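Local atomic coordinates of putative oxidoreductase molybdopterin-binding subunit (Sulfolobus tokodaii, PDB entry 4ZOH), a protein that binds a pterin cytosine dinucleotide cofactor and probably serves as the substrate-oxidising subunit of an oxidoreductase of the xanthine dehydrogenase and aldehyde oxidase family. Residues Leu273-Thr278 against Ala314-Tyr319; Ala35-Lys40 against Asp93-Val98; His571-Lys576 against Thr679-Asn684; Lys502-Glu507 against Met548-Asp553. All coordinates share one frame; numbering follows the deposited sequence.

Contact 1. Residues Leu273-Thr278 against Ala314-Tyr319; sequences LGIRGT and ADIDAY
I316 reaches from strand 313-321 across to the backbone of strand 272-282 at G277. Its CB stands 4.1 Å from G277 O, and the branch CG2 comes closer, 3.8 Å from G277 O. The other branch, CG1, lies beside the backbone N (chi1 -55°) and a second bend turns the chain's end inward, where CD1 rests 3.7 Å from G277 N. The same methyl lies 4.3 Å from I275 CG2. Glycine suits position 277 because, at its backbone angles, a CB would be forced against R276 O. The two strands run parallel, 18° apart, joined by three backbone bonds: D315 N to I275 O (3.0 Å), G277 N to D315 O (3.1 Å) and a short one from D317 N to G277 O. They are the strands of a beta-alpha-beta unit within a cofactor-binding domain, and its connecting helix 288-304 packs V302 on I316. The face bearing R276, D315, T278 and D317 is polar. There R276 CB and D315 CB are 4.2 Å apart, but the charges diverge: R276 pairs with E263, and D315 with R134. Farther on, T278 and D317 lie side by side; T278 CG2 touches Y319 CE1 at 4.0 Å, while D317 OD1 bonds H132, whose ring stacks on Y319.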
loop_
_atom_site.group_PDB
_atom_site.type_symbol
_atom_site.label_atom_id
_atom_site.label_comp_id
_atom_site.label_asym_id
_atom_site.label_seq_id
_atom_site.Cartn_x
_atom_site.Cartn_y
_atom_site.Cartn_z
ATOM N N LEU A 273 48.372 9.108 -36.442
ATOM C CA LEU A 273 48.294 10.531 -36.825
ATOM C C LEU A 273 46.841 11.047 -36.914
ATOM O O LEU A 273 46.491 12.134 -36.395
ATOM C CB LEU A 273 49.060 10.764 -38.143
ATOM C CG LEU A 273 50.577 10.462 -38.110
ATOM C CD1 LEU A 273 51.055 10.079 -39.511
ATOM C CD2 LEU A 273 51.323 11.659 -37.538
ATOM N N GLY A 274 46.001 10.261 -37.566
ATOM C CA GLY A 274 44.677 10.700 -37.813
ATOM C C GLY A 274 43.844 9.532 -38.241
ATOM O O GLY A 274 44.403 8.448 -38.612
ATOM N N ILE A 275 42.525 9.815 -38.231
ATOM C CA ILE A 275 41.445 8.866 -38.604
ATOM C C ILE A 275 40.347 9.505 -39.463
ATOM O O ILE A 275 39.919 10.591 -39.220
ATOM C CB ILE A 275 40.595 8.407 -37.390
ATOM C CG1 ILE A 275 41.405 8.332 -36.125
ATOM C CG2 ILE A 275 39.878 7.106 -37.737
ATOM C CD1 ILE A 275 42.189 7.063 -36.038
ATOM N N ARG A 276 39.825 8.760 -40.400
ATOM C CA ARG A 276 38.588 9.169 -40.993
ATOM C C ARG A 276 37.746 7.977 -41.247
ATOM O O ARG A 276 38.265 6.823 -41.359
ATOM C CB ARG A 276 38.819 9.895 -42.313
ATOM C CG ARG A 276 39.656 9.161 -43.317
ATOM C CD ARG A 276 40.205 10.179 -44.327
ATOM N NE ARG A 276 40.921 9.431 -45.339
ATOM C CZ ARG A 276 41.762 9.934 -46.243
ATOM N NH1 ARG A 276 42.001 11.251 -46.320
ATOM N NH2 ARG A 276 42.339 9.073 -47.090
ATOM N N GLY A 277 36.449 8.271 -41.372
ATOM C CA GLY A 277 35.506 7.316 -41.930
ATOM C C GLY A 277 34.048 7.604 -41.541
ATOM O O GLY A 277 33.660 8.746 -41.288
ATOM N N THR A 278 33.257 6.548 -41.530
ATOM C CA THR A 278 31.842 6.674 -41.461
ATOM C C THR A 278 31.364 5.840 -40.237
ATOM O O THR A 278 31.626 4.616 -40.155
ATOM C CB THR A 278 31.243 6.120 -42.764
ATOM O OG1 THR A 278 31.782 6.883 -43.857
ATOM C CG2 THR A 278 29.747 6.219 -42.764
ATOM N N ALA A 314 41.023 14.410 -37.435
ATOM C CA ALA A 314 40.057 13.349 -37.789
ATOM C C ALA A 314 38.852 13.909 -38.542
ATOM O O ALA A 314 38.468 15.047 -38.355
ATOM C CB ALA A 314 39.578 12.630 -36.511
ATOM N N ASP A 315 38.198 13.058 -39.274
ATOM C CA ASP A 315 37.088 13.451 -40.077
ATOM C C ASP A 315 36.127 12.258 -40.081
ATOM O O ASP A 315 36.383 11.315 -40.795
ATOM C CB ASP A 315 37.588 13.783 -41.521
ATOM C CG ASP A 315 36.439 14.258 -42.486
ATOM O OD1 ASP A 315 35.238 13.984 -42.223
ATOM O OD2 ASP A 315 36.741 14.909 -43.522
ATOM N N ILE A 316 35.029 12.309 -39.296
ATOM C CA ILE A 316 34.089 11.144 -39.157
ATOM C C ILE A 316 32.688 11.526 -39.573
ATOM O O ILE A 316 32.126 12.492 -39.109
ATOM C CB ILE A 316 34.019 10.602 -37.683
ATOM C CG1 ILE A 316 35.461 10.255 -37.196
ATOM C CG2 ILE A 316 33.076 9.381 -37.586
ATOM C CD1 ILE A 316 36.027 8.976 -37.784
ATOM N N ASP A 317 32.129 10.735 -40.444
ATOM C CA ASP A 317 30.848 11.049 -40.997
ATOM C C ASP A 317 29.871 10.216 -40.148
ATOM O O ASP A 317 29.858 8.979 -40.260
ATOM C CB ASP A 317 30.815 10.672 -42.509
ATOM C CG ASP A 317 29.486 11.113 -43.223
ATOM O OD1 ASP A 317 28.905 12.123 -42.822
ATOM O OD2 ASP A 317 29.055 10.456 -44.206
ATOM N N ALA A 318 29.122 10.888 -39.249
ATOM C CA ALA A 318 28.146 10.179 -38.314
ATOM C C ALA A 318 26.673 10.107 -38.773
ATOM O O ALA A 318 26.036 11.137 -38.985
ATOM C CB ALA A 318 28.228 10.767 -36.899
ATOM N N TYR A 319 26.162 8.900 -38.910
ATOM C CA TYR A 319 24.747 8.617 -39.126
ATOM C C TYR A 319 24.033 7.937 -37.925
ATOM O O TYR A 319 24.574 6.980 -37.342
ATOM C CB TYR A 319 24.581 7.649 -40.289
ATOM C CG TYR A 319 24.928 8.225 -41.624
ATOM C CD1 TYR A 319 26.289 8.234 -42.057
ATOM C CD2 TYR A 319 23.929 8.763 -42.480
ATOM C CE1 TYR A 319 26.643 8.762 -43.279
ATOM C CE2 TYR A 319 24.279 9.290 -43.746
ATOM C CZ TYR A 319 25.631 9.286 -44.116
ATOM O OH TYR A 319 26.066 9.758 -45.296
#

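Contact 2. Residues Ala35-Lys40 against Asp93-Val98; sequences AFVRSK and DLIESV
V37 CG2 is met by two methyls, I95 CD1 and V98 CG2, each 3.6 Å away, and the V37 side chain runs past those of I95 and V98 in opposite directions. CG2 takes this place because it lies beside V37's own backbone N, with CG1 anti to that N (chi1 -177°). I95 CD1 has further neighbours along the strand: A35 CB at 4.0 Å and F36 O at 3.6 Å. A35 and V37, two residues apart, point the same way from the strand, and a small residue at 35 lets the long isoleucine settle between them. I95 and V98 are held on one side of their segment by a type I beta turn, closed by V98 N to I95 O (3.1 Å). This is helix-on-sheet packing within the a/b hammerhead domain, joining strand 32-38 to the end of helix 88-95. In the next shell, strand 79-85 bonds to A35 and V37 through the backbone, and A81 touches V37 while V83 touches V98. F36, pointing away, packs edge-to-face with W241. D93, on the helix, and E96, in the turn, form salt bridges with basic side chains of other proteins of the assembly.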
loop_
_atom_site.group_PDB
_atom_site.type_symbol
_atom_site.label_atom_id
_atom_site.label_comp_id
_atom_site.label_asym_id
_atom_site.label_seq_id
_atom_site.Cartn_x
_atom_site.Cartn_y
_atom_site.Cartn_z
ATOM N N ALA A 35 -1.953 -5.943 -19.536
ATOM C CA ALA A 35 -0.941 -6.510 -20.430
ATOM C C ALA A 35 -1.085 -5.848 -21.797
ATOM O O ALA A 35 -2.199 -5.415 -22.163
ATOM C CB ALA A 35 -1.094 -8.038 -20.496
ATOM N N PHE A 36 0.020 -5.767 -22.547
ATOM C CA PHE A 36 0.004 -5.230 -23.882
ATOM C C PHE A 36 0.075 -6.309 -24.956
ATOM O O PHE A 36 0.856 -7.249 -24.835
ATOM C CB PHE A 36 1.094 -4.177 -24.069
ATOM C CG PHE A 36 0.918 -2.995 -23.189
ATOM C CD1 PHE A 36 0.477 -1.751 -23.730
ATOM C CD2 PHE A 36 1.178 -3.093 -21.793
ATOM C CE1 PHE A 36 0.293 -0.638 -22.932
ATOM C CE2 PHE A 36 0.993 -1.952 -20.990
ATOM C CZ PHE A 36 0.542 -0.737 -21.544
ATOM N N VAL A 37 -0.783 -6.187 -25.982
ATOM C CA VAL A 37 -0.672 -6.954 -27.238
ATOM C C VAL A 37 0.412 -6.251 -28.031
ATOM O O VAL A 37 0.448 -5.007 -28.081
ATOM C CB VAL A 37 -2.011 -6.973 -28.061
ATOM C CG1 VAL A 37 -1.896 -7.851 -29.331
ATOM C CG2 VAL A 37 -3.178 -7.464 -27.190
ATOM N N ARG A 38 1.327 -7.033 -28.596
ATOM C CA ARG A 38 2.497 -6.454 -29.353
ATOM C C ARG A 38 2.543 -6.909 -30.823
ATOM O O ARG A 38 2.013 -8.004 -31.148
ATOM C CB ARG A 38 3.807 -6.875 -28.664
ATOM C CG ARG A 38 3.972 -6.148 -27.321
ATOM C CD ARG A 38 5.072 -6.829 -26.483
ATOM N NE ARG A 38 5.046 -6.348 -25.115
ATOM C CZ ARG A 38 5.463 -5.184 -24.684
ATOM N NH1 ARG A 38 6.023 -4.300 -25.478
ATOM N NH2 ARG A 38 5.369 -4.918 -23.369
ATOM N N SER A 39 3.121 -6.069 -31.692
ATOM C CA SER A 39 3.202 -6.397 -33.128
ATOM C C SER A 39 3.955 -7.699 -33.315
ATOM O O SER A 39 5.071 -7.904 -32.725
ATOM C CB SER A 39 3.860 -5.298 -33.930
ATOM O OG SER A 39 3.767 -5.640 -35.305
ATOM N N LYS A 40 3.361 -8.605 -34.086
ATOM C CA LYS A 40 4.142 -9.760 -34.530
ATOM C C LYS A 40 4.874 -9.480 -35.847
ATOM O O LYS A 40 5.605 -10.318 -36.326
ATOM C CB LYS A 40 3.315 -11.022 -34.592
ATOM C CG LYS A 40 2.285 -10.949 -35.700
ATOM C CD LYS A 40 1.998 -12.349 -36.246
ATOM C CE LYS A 40 0.573 -12.784 -35.995
ATOM N NZ LYS A 40 0.434 -14.276 -36.127
ATOM N N ASP A 93 -4.827 -14.706 -20.727
ATOM C CA ASP A 93 -5.936 -15.361 -21.438
ATOM C C ASP A 93 -6.569 -14.358 -22.386
ATOM O O ASP A 93 -6.693 -14.642 -23.564
ATOM C CB ASP A 93 -7.017 -15.886 -20.480
ATOM C CG ASP A 93 -6.524 -16.915 -19.600
ATOM O OD1 ASP A 93 -5.522 -17.555 -19.971
ATOM O OD2 ASP A 93 -7.143 -17.113 -18.511
ATOM N N LEU A 94 -6.928 -13.169 -21.873
ATOM C CA LEU A 94 -7.575 -12.155 -22.684
ATOM C C LEU A 94 -6.752 -11.691 -23.869
ATOM O O LEU A 94 -7.320 -11.326 -24.897
ATOM C CB LEU A 94 -7.994 -10.980 -21.811
ATOM C CG LEU A 94 -8.868 -9.875 -22.407
ATOM C CD1 LEU A 94 -10.184 -10.400 -22.972
ATOM C CD2 LEU A 94 -9.140 -8.910 -21.280
ATOM N N ILE A 95 -5.411 -11.687 -23.738
ATOM C CA ILE A 95 -4.523 -11.335 -24.859
ATOM C C ILE A 95 -4.897 -12.198 -26.113
ATOM O O ILE A 95 -4.983 -11.692 -27.217
ATOM C CB ILE A 95 -3.010 -11.541 -24.518
ATOM C CG1 ILE A 95 -2.462 -10.465 -23.568
ATOM C CG2 ILE A 95 -2.157 -11.564 -25.808
ATOM C CD1 ILE A 95 -2.164 -9.133 -24.215
ATOM N N GLU A 96 -5.133 -13.480 -25.912
ATOM C CA GLU A 96 -5.422 -14.431 -26.989
ATOM C C GLU A 96 -6.742 -14.172 -27.720
ATOM O O GLU A 96 -6.956 -14.724 -28.795
ATOM C CB GLU A 96 -5.516 -15.822 -26.412
ATOM C CG GLU A 96 -4.208 -16.322 -25.834
ATOM C CD GLU A 96 -4.355 -17.658 -25.143
ATOM O OE1 GLU A 96 -5.472 -18.006 -24.720
ATOM O OE2 GLU A 96 -3.343 -18.355 -25.017
ATOM N N SER A 97 -7.619 -13.347 -27.141
ATOM C CA SER A 97 -8.879 -12.971 -27.784
ATOM C C SER A 97 -8.769 -11.737 -28.599
ATOM O O SER A 97 -9.723 -11.429 -29.307
ATOM C CB SER A 97 -9.983 -12.715 -26.754
ATOM O OG SER A 97 -10.206 -13.914 -26.070
ATOM N N VAL A 98 -7.670 -10.982 -28.495
ATOM C CA VAL A 98 -7.646 -9.714 -29.202
ATOM C C VAL A 98 -7.602 -10.021 -30.704
ATOM O O VAL A 98 -7.058 -11.038 -31.092
ATOM C CB VAL A 98 -6.508 -8.814 -28.757
ATOM C CG1 VAL A 98 -6.570 -7.451 -29.455
ATOM C CG2 VAL A 98 -6.534 -8.628 -27.230
#

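Contact 3. Residues His571-Lys576 against Thr679-Asn684; sequences HLALVK and TPTIIN
T681 stands on helix 673-688 with its two branches pressed to strand 568-577. CG2 is aimed at the peptide joining L572 and A573, 3.5 Å from L572 C and 3.5 Å from A573 N, so the methyl meets backbone directly. OG1 lies beside T681's own backbone N (chi1 -61°) and comes alongside H571 CB at 3.5 Å, a plain contact, since the hydroxyl's hydrogen-bond partners are A677 O, one turn earlier in the helix, and S409 OG on strand 405-412. A573 points toward the helix and enters the space between T681 and the next residue: its CB lies 3.8 Å from T681 CG2 and 3.6 Å from I682 CD1. I682 starts off to the side of the strand, and its CD1 tip alone closes the distance, which is why a long isoleucine works opposite a short alanine. With T681 cut back to an alanine, S409 would probably lose this hydroxyl partner and a gap would open over the L572-A573 peptide. H571 begins toward the helix, but its ring turns off to other partners, ND1 bonding Y588 and NE2 bonding D592, with the rings of Y588 and Y411 both nearly perpendicular to it. Helix and strand axes come within 7.5 Å at 36°, in the packing of a helix on a mixed sheet. Strands 405-412 and 583-593 flank strand 568-577, while helices 600-619 and 336-353 also pack on helix 673-688, the first at I682 and I683, the second at P680 and N684.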
loop_
_atom_site.group_PDB
_atom_site.type_symbol
_atom_site.label_atom_id
_atom_site.label_comp_id
_atom_site.label_asym_id
_atom_site.label_seq_id
_atom_site.Cartn_x
_atom_site.Cartn_y
_atom_site.Cartn_z
ATOM N N HIS A 571 43.254 -1.175 -18.309
ATOM C CA HIS A 571 42.720 -2.418 -17.854
ATOM C C HIS A 571 43.482 -3.424 -18.656
ATOM O O HIS A 571 43.967 -3.102 -19.731
ATOM C CB HIS A 571 41.178 -2.562 -18.112
ATOM C CG HIS A 571 40.331 -1.711 -17.190
ATOM N ND1 HIS A 571 39.053 -2.084 -16.786
ATOM C CD2 HIS A 571 40.576 -0.511 -16.597
ATOM C CE1 HIS A 571 38.605 -1.186 -15.917
ATOM N NE2 HIS A 571 39.473 -0.191 -15.828
ATOM N N LEU A 572 43.579 -4.648 -18.115
ATOM C CA LEU A 572 44.414 -5.681 -18.650
ATOM C C LEU A 572 43.771 -7.016 -18.375
ATOM O O LEU A 572 43.193 -7.199 -17.323
ATOM C CB LEU A 572 45.760 -5.628 -17.907
ATOM C CG LEU A 572 46.542 -4.352 -17.980
ATOM C CD1 LEU A 572 46.447 -3.677 -16.662
ATOM C CD2 LEU A 572 48.013 -4.705 -18.192
ATOM N N ALA A 573 43.843 -7.924 -19.324
ATOM C CA ALA A 573 43.303 -9.246 -19.119
ATOM C C ALA A 573 44.265 -10.293 -19.648
ATOM O O ALA A 573 45.021 -10.007 -20.564
ATOM C CB ALA A 573 41.980 -9.389 -19.813
ATOM N N LEU A 574 44.184 -11.501 -19.097
ATOM C CA LEU A 574 44.974 -12.642 -19.529
ATOM C C LEU A 574 43.963 -13.675 -19.812
ATOM O O LEU A 574 43.145 -13.999 -18.930
ATOM C CB LEU A 574 45.933 -13.158 -18.382
ATOM C CG LEU A 574 46.845 -14.398 -18.703
ATOM C CD1 LEU A 574 48.024 -13.966 -19.542
ATOM C CD2 LEU A 574 47.414 -15.047 -17.419
ATOM N N VAL A 575 44.011 -14.250 -20.990
ATOM C CA VAL A 575 42.951 -15.216 -21.344
ATOM C C VAL A 575 43.585 -16.435 -21.925
ATOM O O VAL A 575 44.734 -16.358 -22.333
ATOM C CB VAL A 575 41.975 -14.642 -22.439
ATOM C CG1 VAL A 575 41.332 -13.308 -22.022
ATOM C CG2 VAL A 575 42.638 -14.490 -23.819
ATOM N N LYS A 576 42.787 -17.483 -22.104
ATOM C CA LYS A 576 43.152 -18.705 -22.797
ATOM C C LYS A 576 41.980 -19.121 -23.662
ATOM O O LYS A 576 40.840 -18.849 -23.309
ATOM C CB LYS A 576 43.419 -19.832 -21.784
ATOM C CG LYS A 576 44.792 -19.757 -21.112
ATOM C CD LYS A 576 45.209 -21.156 -20.674
ATOM C CE LYS A 576 45.698 -22.001 -21.860
ATOM N NZ LYS A 576 47.119 -21.702 -22.275
ATOM N N THR A 679 35.390 -4.404 -22.679
ATOM C CA THR A 679 35.148 -4.969 -24.000
ATOM C C THR A 679 36.394 -4.974 -24.876
ATOM O O THR A 679 36.826 -6.035 -25.327
ATOM C CB THR A 679 33.957 -4.249 -24.712
ATOM O OG1 THR A 679 32.829 -4.359 -23.853
ATOM C CG2 THR A 679 33.558 -4.949 -25.990
ATOM N N PRO A 680 36.966 -3.821 -25.169
ATOM C CA PRO A 680 38.175 -3.949 -26.014
ATOM C C PRO A 680 39.385 -4.628 -25.244
ATOM O O PRO A 680 40.256 -5.209 -25.892
ATOM C CB PRO A 680 38.595 -2.485 -26.222
ATOM C CG PRO A 680 38.086 -1.751 -25.045
ATOM C CD PRO A 680 36.708 -2.406 -24.777
ATOM N N THR A 681 39.462 -4.469 -23.911
ATOM C CA THR A 681 40.511 -5.219 -23.143
ATOM C C THR A 681 40.466 -6.683 -23.484
ATOM O O THR A 681 41.484 -7.281 -23.903
ATOM C CB THR A 681 40.397 -5.048 -21.626
ATOM O OG1 THR A 681 40.553 -3.662 -21.347
ATOM C CG2 THR A 681 41.626 -5.777 -20.883
ATOM N N ILE A 682 39.264 -7.229 -23.407
ATOM C CA ILE A 682 39.034 -8.671 -23.606
ATOM C C ILE A 682 39.214 -9.075 -25.082
ATOM O O ILE A 682 39.800 -10.140 -25.394
ATOM C CB ILE A 682 37.655 -9.139 -23.042
ATOM C CG1 ILE A 682 37.589 -9.042 -21.474
ATOM C CG2 ILE A 682 37.351 -10.514 -23.581
ATOM C CD1 ILE A 682 38.591 -9.943 -20.796
ATOM N N ILE A 683 38.645 -8.259 -25.988
ATOM C CA ILE A 683 38.839 -8.521 -27.398
ATOM C C ILE A 683 40.371 -8.434 -27.761
ATOM O O ILE A 683 40.840 -9.261 -28.520
ATOM C CB ILE A 683 37.990 -7.609 -28.350
ATOM C CG1 ILE A 683 36.461 -7.799 -28.101
ATOM C CG2 ILE A 683 38.391 -7.995 -29.809
ATOM C CD1 ILE A 683 35.963 -9.221 -28.487
ATOM N N ASN A 684 41.087 -7.446 -27.252
ATOM C CA ASN A 684 42.525 -7.352 -27.571
ATOM C C ASN A 684 43.258 -8.617 -27.116
ATOM O O ASN A 684 44.010 -9.226 -27.907
ATOM C CB ASN A 684 43.134 -6.080 -26.997
ATOM C CG ASN A 684 42.699 -4.845 -27.771
ATOM O OD1 ASN A 684 41.989 -5.002 -28.761
ATOM N ND2 ASN A 684 43.089 -3.600 -27.317
#

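Contact 4. Residues Lys502-Glu507 against Met548-Asp553; sequences KDKLIE and MGESLD
The aliphatic chain of K504 runs past L552 in the opposite direction. The loop that carries L552 begins at M548, the first residue to leave helical geometry after helix 538-547. G549 follows with a positive phi of 61°, as the C-prime residue of a Schellman motif that ends the helix; glycine readily adopts such angles. E550 then points back to helix 486-512, its OE1 4.1 Å from K504 CG. The opposite charges nevertheless stay apart, K504 NZ lying 6.8 Å from E550 OE1. E507 OE1 is 4.8 Å from E550 OE1, a like-charged neighbour that would probably be mildly unfavourable. S551 sends its CB away from the helix, and its carbonyl is met by a methylene, K504 CE 3.2 Å from S551 O, in a close contact rather than a bond of the ammonium. Bends at chi2 and chi3 (49°) put CE there. This is helix-to-loop packing within a cofactor-binding domain, and it borders the interface between the two copies of the protein, for S551 OG bonds to E476 of the second subunit. L552 is the buried residue of the loop, set among L501 and I508 of helix 486-512 and V542 and A545 of helix 538-547. Its CD2 lies 4.1 Å from K504 CG, and its CD1 meets L505 CD2 at 4.2 Å, the two leucines crossing at about a right angle. Were K504 shortened to an alanine, S551 O and L552 CD2 would probably lose the methylenes that pack on them. D553 lies on strand 553-559, its OD2 paired with R424 and bonded to S426.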
loop_
_atom_site.group_PDB
_atom_site.type_symbol
_atom_site.label_atom_id
_atom_site.label_comp_id
_atom_site.label_asym_id
_atom_site.label_seq_id
_atom_site.Cartn_x
_atom_site.Cartn_y
_atom_site.Cartn_z
ATOM N N LYS A 502 24.683 22.912 9.069
ATOM C CA LYS A 502 25.718 23.137 10.090
ATOM C C LYS A 502 25.838 24.651 10.414
ATOM O O LYS A 502 25.847 25.042 11.587
ATOM C CB LYS A 502 27.049 22.586 9.572
ATOM C CG LYS A 502 28.178 22.528 10.605
ATOM C CD LYS A 502 29.513 22.365 9.913
ATOM C CE LYS A 502 30.654 22.494 10.908
ATOM N NZ LYS A 502 31.944 22.665 10.183
ATOM N N ASP A 503 25.908 25.470 9.362
ATOM C CA ASP A 503 25.893 26.924 9.495
ATOM C C ASP A 503 24.716 27.426 10.291
ATOM O O ASP A 503 24.865 28.370 11.098
ATOM C CB ASP A 503 25.896 27.639 8.132
ATOM C CG ASP A 503 27.145 27.375 7.344
ATOM O OD1 ASP A 503 27.125 27.585 6.092
ATOM O OD2 ASP A 503 28.138 26.915 7.975
ATOM N N LYS A 504 23.553 26.803 10.082
ATOM C CA LYS A 504 22.348 27.207 10.823
ATOM C C LYS A 504 22.419 26.767 12.267
ATOM O O LYS A 504 21.988 27.508 13.164
ATOM C CB LYS A 504 21.078 26.715 10.137
ATOM C CG LYS A 504 19.839 27.583 10.367
ATOM C CD LYS A 504 18.933 27.554 9.128
ATOM C CE LYS A 504 18.688 26.112 8.651
ATOM N NZ LYS A 504 19.033 25.861 7.227
ATOM N N LEU A 505 22.949 25.567 12.513
ATOM C CA LEU A 505 23.051 25.053 13.883
ATOM C C LEU A 505 24.020 25.973 14.678
ATOM O O LEU A 505 23.775 26.255 15.873
ATOM C CB LEU A 505 23.583 23.607 13.911
ATOM C CG LEU A 505 22.761 22.383 13.450
ATOM C CD1 LEU A 505 23.632 21.124 13.446
ATOM C CD2 LEU A 505 21.574 22.200 14.369
ATOM N N ILE A 506 25.093 26.411 14.000
ATOM C CA ILE A 506 26.084 27.372 14.543
ATOM C C ILE A 506 25.441 28.691 15.012
ATOM O O ILE A 506 25.582 29.086 16.197
ATOM C CB ILE A 506 27.307 27.583 13.609
ATOM C CG1 ILE A 506 28.252 26.377 13.741
ATOM C CG2 ILE A 506 28.071 28.857 14.004
ATOM C CD1 ILE A 506 29.316 26.263 12.669
ATOM N N GLU A 507 24.712 29.348 14.131
ATOM C CA GLU A 507 24.125 30.618 14.535
ATOM C C GLU A 507 23.036 30.537 15.622
ATOM O O GLU A 507 22.978 31.420 16.503
ATOM C CB GLU A 507 23.722 31.455 13.349
ATOM C CG GLU A 507 22.760 30.819 12.385
ATOM C CD GLU A 507 22.005 31.884 11.625
ATOM O OE1 GLU A 507 21.536 31.623 10.496
ATOM O OE2 GLU A 507 21.892 32.999 12.174
ATOM N N MET A 548 12.160 29.439 18.696
ATOM C CA MET A 548 12.496 30.690 18.062
ATOM C C MET A 548 11.885 30.874 16.664
ATOM O O MET A 548 12.208 31.863 15.969
ATOM C CB MET A 548 14.008 30.777 17.928
ATOM C CG MET A 548 14.766 31.074 19.223
ATOM S SD MET A 548 16.538 30.674 19.088
ATOM C CE MET A 548 17.019 31.589 17.617
ATOM N N GLY A 549 11.019 29.940 16.243
ATOM C CA GLY A 549 10.429 29.948 14.865
ATOM C C GLY A 549 11.475 29.836 13.772
ATOM O O GLY A 549 11.339 30.439 12.744
ATOM N N GLU A 550 12.550 29.104 14.016
ATOM C CA GLU A 550 13.624 28.960 13.058
ATOM C C GLU A 550 13.669 27.507 12.505
ATOM O O GLU A 550 13.877 26.551 13.251
ATOM C CB GLU A 550 14.927 29.278 13.768
ATOM C CG GLU A 550 15.381 30.711 13.607
ATOM C CD GLU A 550 16.119 30.859 12.305
ATOM O OE1 GLU A 550 17.220 30.238 12.168
ATOM O OE2 GLU A 550 15.565 31.546 11.411
ATOM N N SER A 551 13.478 27.350 11.207
ATOM C CA SER A 551 13.387 26.037 10.614
ATOM C C SER A 551 14.775 25.409 10.354
ATOM O O SER A 551 15.658 26.067 9.815
ATOM C CB SER A 551 12.639 26.082 9.283
ATOM O OG SER A 551 12.744 24.805 8.655
ATOM N N LEU A 552 14.898 24.115 10.652
ATOM C CA LEU A 552 16.097 23.324 10.368
ATOM C C LEU A 552 15.768 22.280 9.272
ATOM O O LEU A 552 15.998 21.074 9.420
ATOM C CB LEU A 552 16.553 22.624 11.669
ATOM C CG LEU A 552 17.092 23.530 12.805
ATOM C CD1 LEU A 552 17.457 22.658 14.029
ATOM C CD2 LEU A 552 18.318 24.324 12.311
ATOM N N ASP A 553 15.139 22.743 8.212
ATOM C CA ASP A 553 14.823 21.899 7.060
ATOM C C ASP A 553 15.393 22.708 5.912
ATOM O O ASP A 553 14.951 23.804 5.680
ATOM C CB ASP A 553 13.282 21.729 6.916
ATOM C CG ASP A 553 12.897 20.617 5.925
ATOM O OD1 ASP A 553 13.490 20.496 4.813
ATOM O OD2 ASP A 553 12.039 19.794 6.289
#

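Overall arrangement
Contacts 1 and 3 are the closest pair, with centres 26 Å apart and nearest atoms about 14 Å apart. In contact 3 the H571 side chain is about 13 Å from the bound pterin cytosine dinucleotide, too far to touch it, and all four contacts are packing of the scaffold. Contact 2, in the hammerhead domain, is 45 Å from contact 1 and 44 Å from contact 3, centre to centre, and faces other proteins of the assembly. Contact 4 lies across the chain's centre from contacts 1 and 3, its centre 57 Å from the former and 54 Å from the latter, beside the second subunit. Both segments of contact 4, and 571-576 of contact 3, belong to the second molybdopterin cofactor-binding domain, contact 1 to the first.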